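PDB 4GL6: hypothetical protein from Ruminococcus gnavus, which is of unknown function and belongs to the DUF5037 family, named for a domain still without an assigned role. Local coordinates for residues Y178-D183 against Q213-T218. Residues are numbered along the deposited sequence; the frame is centred on the assembly and turned at random.
Sequences YVYYLD and QPYFGT
Tyr180 and Tyr215 lie side by side and point the same way, an offset stack with planes 13° apart and ring centroids 4.9 Å from each other. Tyr215 also sets its CB over the Tyr180 ring, a CH-pi contact in which CB comes within 3.5 Å of Tyr180 CD2; with Tyr215 CG between the backbone N and the carbonyl carbon (chi1 85°), its ring is placed alongside that of Tyr180. The two illustrate how a non-hydrogen-bonded antiparallel pair, CA atoms 4.2 Å apart, brings side chains together. On the same face Tyr178 is paired with Gly217, resting CD2 against its CA, and reaches Tyr215 CE2 diagonally. Strand 215-220 is outermost in a mixed four-stranded sheet, and between these pairs Val179 N bonds Phe216 O at 2.8 Å, with Phe216 N bonding back to Val179 O. Just before strand 215-220 begins, Pro214 O accepts a hydrogen bond from Tyr181 N. Gln213, bent at chi2 (-78°), packs its CG on Leu182 CD2 at 3.5 Å and crosses Asp183 at about a right angle, its NE2 giving OD2 a 2.7 Å hydrogen bond. With an alanine here, Asp183 OD2 would probably lose that amide donor and Leu182 CD2 keep only the CB contact. Asp183 OD2 also bonds Ser186 OG, at the start of helix 184-194, whose N-cap is Asp183.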
loop_
_atom_site.group_PDB
_atom_site.type_symbol
_atom_site.label_atom_id
_atom_site.label_comp_id
_atom_site.label_asym_id
_atom_site.label_seq_id
_atom_site.Cartn_x
_atom_site.Cartn_y
_atom_site.Cartn_z
ATOM N N TYR A 178 0.418 -5.222 9.585
ATOM C CA TYR A 178 1.644 -4.808 10.284
ATOM C C TYR A 178 1.323 -3.459 10.962
ATOM O O TYR A 178 0.820 -2.544 10.298
ATOM C CB TYR A 178 2.811 -4.672 9.308
ATOM C CG TYR A 178 3.151 -5.933 8.531
ATOM C CD1 TYR A 178 2.558 -6.210 7.277
ATOM C CD2 TYR A 178 4.086 -6.830 9.008
ATOM C CE1 TYR A 178 2.877 -7.367 6.555
ATOM C CE2 TYR A 178 4.417 -7.982 8.296
ATOM C CZ TYR A 178 3.817 -8.248 7.071
ATOM O OH TYR A 178 4.142 -9.387 6.373
ATOM N N VAL A 179 1.513 -3.366 12.274
ATOM C CA VAL A 179 1.239 -2.130 13.013
ATOM C C VAL A 179 2.473 -1.787 13.791
ATOM O O VAL A 179 2.848 -2.523 14.702
ATOM C CB VAL A 179 0.028 -2.246 13.968
ATOM C CG1 VAL A 179 -0.229 -0.902 14.652
ATOM C CG2 VAL A 179 -1.212 -2.681 13.190
ATOM N N TYR A 180 3.106 -0.682 13.403
ATOM C CA TYR A 180 4.309 -0.149 14.058
ATOM C C TYR A 180 3.880 0.950 15.016
ATOM O O TYR A 180 3.159 1.864 14.598
ATOM C CB TYR A 180 5.267 0.437 13.014
ATOM C CG TYR A 180 5.977 -0.579 12.152
ATOM C CD1 TYR A 180 5.381 -1.094 11.014
ATOM C CD2 TYR A 180 7.289 -0.990 12.450
ATOM C CE1 TYR A 180 6.046 -2.023 10.209
ATOM C CE2 TYR A 180 7.960 -1.915 11.653
ATOM C CZ TYR A 180 7.324 -2.430 10.531
ATOM O OH TYR A 180 7.971 -3.317 9.723
ATOM N N TYR A 181 4.276 0.841 16.289
ATOM C CA TYR A 181 3.997 1.860 17.323
ATOM C C TYR A 181 5.280 2.683 17.529
ATOM O O TYR A 181 6.105 2.394 18.402
ATOM C CB TYR A 181 3.522 1.206 18.605
ATOM C CG TYR A 181 2.197 0.484 18.440
ATOM C CD1 TYR A 181 2.148 -0.865 18.073
ATOM C CD2 TYR A 181 0.992 1.143 18.644
ATOM C CE1 TYR A 181 0.930 -1.534 17.927
ATOM C CE2 TYR A 181 -0.235 0.487 18.496
ATOM C CZ TYR A 181 -0.261 -0.859 18.149
ATOM O OH TYR A 181 -1.483 -1.506 17.998
ATOM N N LEU A 182 5.438 3.699 16.686
ATOM C CA LEU A 182 6.621 4.554 16.667
ATOM C C LEU A 182 6.544 5.695 17.676
ATOM O O LEU A 182 5.464 6.198 17.982
ATOM C CB LEU A 182 6.783 5.186 15.278
ATOM C CG LEU A 182 6.851 4.281 14.054
ATOM C CD1 LEU A 182 6.991 5.157 12.825
ATOM C CD2 LEU A 182 8.039 3.339 14.152
ATOM N N ASP A 183 7.705 6.111 18.172
ATOM C CA ASP A 183 7.784 7.279 19.048
ATOM C C ASP A 183 7.524 8.504 18.147
ATOM O O ASP A 183 7.729 8.437 16.913
ATOM C CB ASP A 183 9.124 7.344 19.810
ATOM C CG ASP A 183 10.321 7.629 18.901
ATOM O OD1 ASP A 183 10.620 8.827 18.609
ATOM O OD2 ASP A 183 10.970 6.640 18.496
ATOM N N GLN A 213 11.783 -0.470 16.793
ATOM C CA GLN A 213 10.491 0.050 17.265
ATOM C C GLN A 213 9.522 -1.144 17.388
ATOM O O GLN A 213 9.566 -2.053 16.547
ATOM C CB GLN A 213 9.922 1.084 16.276
ATOM C CG GLN A 213 10.751 2.358 16.091
ATOM C CD GLN A 213 10.615 3.384 17.199
ATOM O OE1 GLN A 213 9.749 3.320 18.070
ATOM N NE2 GLN A 213 11.455 4.374 17.134
ATOM N N PRO A 214 8.653 -1.139 18.416
ATOM C CA PRO A 214 7.730 -2.255 18.586
ATOM C C PRO A 214 6.694 -2.322 17.482
ATOM O O PRO A 214 6.151 -1.285 17.086
ATOM C CB PRO A 214 7.054 -1.954 19.928
ATOM C CG PRO A 214 7.122 -0.480 20.064
ATOM C CD PRO A 214 8.412 -0.073 19.412
ATOM N N TYR A 215 6.453 -3.531 16.973
ATOM C CA TYR A 215 5.455 -3.748 15.946
ATOM C C TYR A 215 4.811 -5.114 16.053
ATOM O O TYR A 215 5.358 -6.036 16.644
ATOM C CB TYR A 215 6.047 -3.542 14.549
ATOM C CG TYR A 215 6.739 -4.748 13.963
ATOM C CD1 TYR A 215 7.982 -5.151 14.422
ATOM C CD2 TYR A 215 6.133 -5.490 12.940
ATOM C CE1 TYR A 215 8.601 -6.267 13.875
ATOM C CE2 TYR A 215 6.732 -6.607 12.386
ATOM C CZ TYR A 215 7.970 -6.990 12.857
ATOM O OH TYR A 215 8.572 -8.083 12.292
ATOM N N PHE A 216 3.628 -5.212 15.468
ATOM C CA PHE A 216 2.846 -6.426 15.446
ATOM C C PHE A 216 2.630 -6.773 13.981
ATOM O O PHE A 216 2.122 -5.941 13.238
ATOM C CB PHE A 216 1.520 -6.179 16.157
ATOM C CG PHE A 216 0.542 -7.316 16.063
ATOM C CD1 PHE A 216 0.789 -8.513 16.717
ATOM C CD2 PHE A 216 -0.657 -7.166 15.366
ATOM C CE1 PHE A 216 -0.131 -9.565 16.661
ATOM C CE2 PHE A 216 -1.587 -8.208 15.309
ATOM C CZ PHE A 216 -1.321 -9.412 15.955
ATOM N N GLY A 217 3.007 -8.004 13.602
ATOM C CA GLY A 217 2.884 -8.531 12.245
ATOM C C GLY A 217 2.118 -9.832 12.279
ATOM O O GLY A 217 2.508 -10.761 12.993
ATOM N N THR A 218 1.015 -9.907 11.537
ATOM C CA THR A 218 0.205 -11.130 11.520
ATOM C C THR A 218 -0.514 -11.275 10.198
ATOM O O THR A 218 -0.447 -10.389 9.342
ATOM C CB THR A 218 -0.818 -11.172 12.705
ATOM O OG1 THR A 218 -1.300 -12.512 12.898
ATOM C CG2 THR A 218 -1.992 -10.215 12.490
#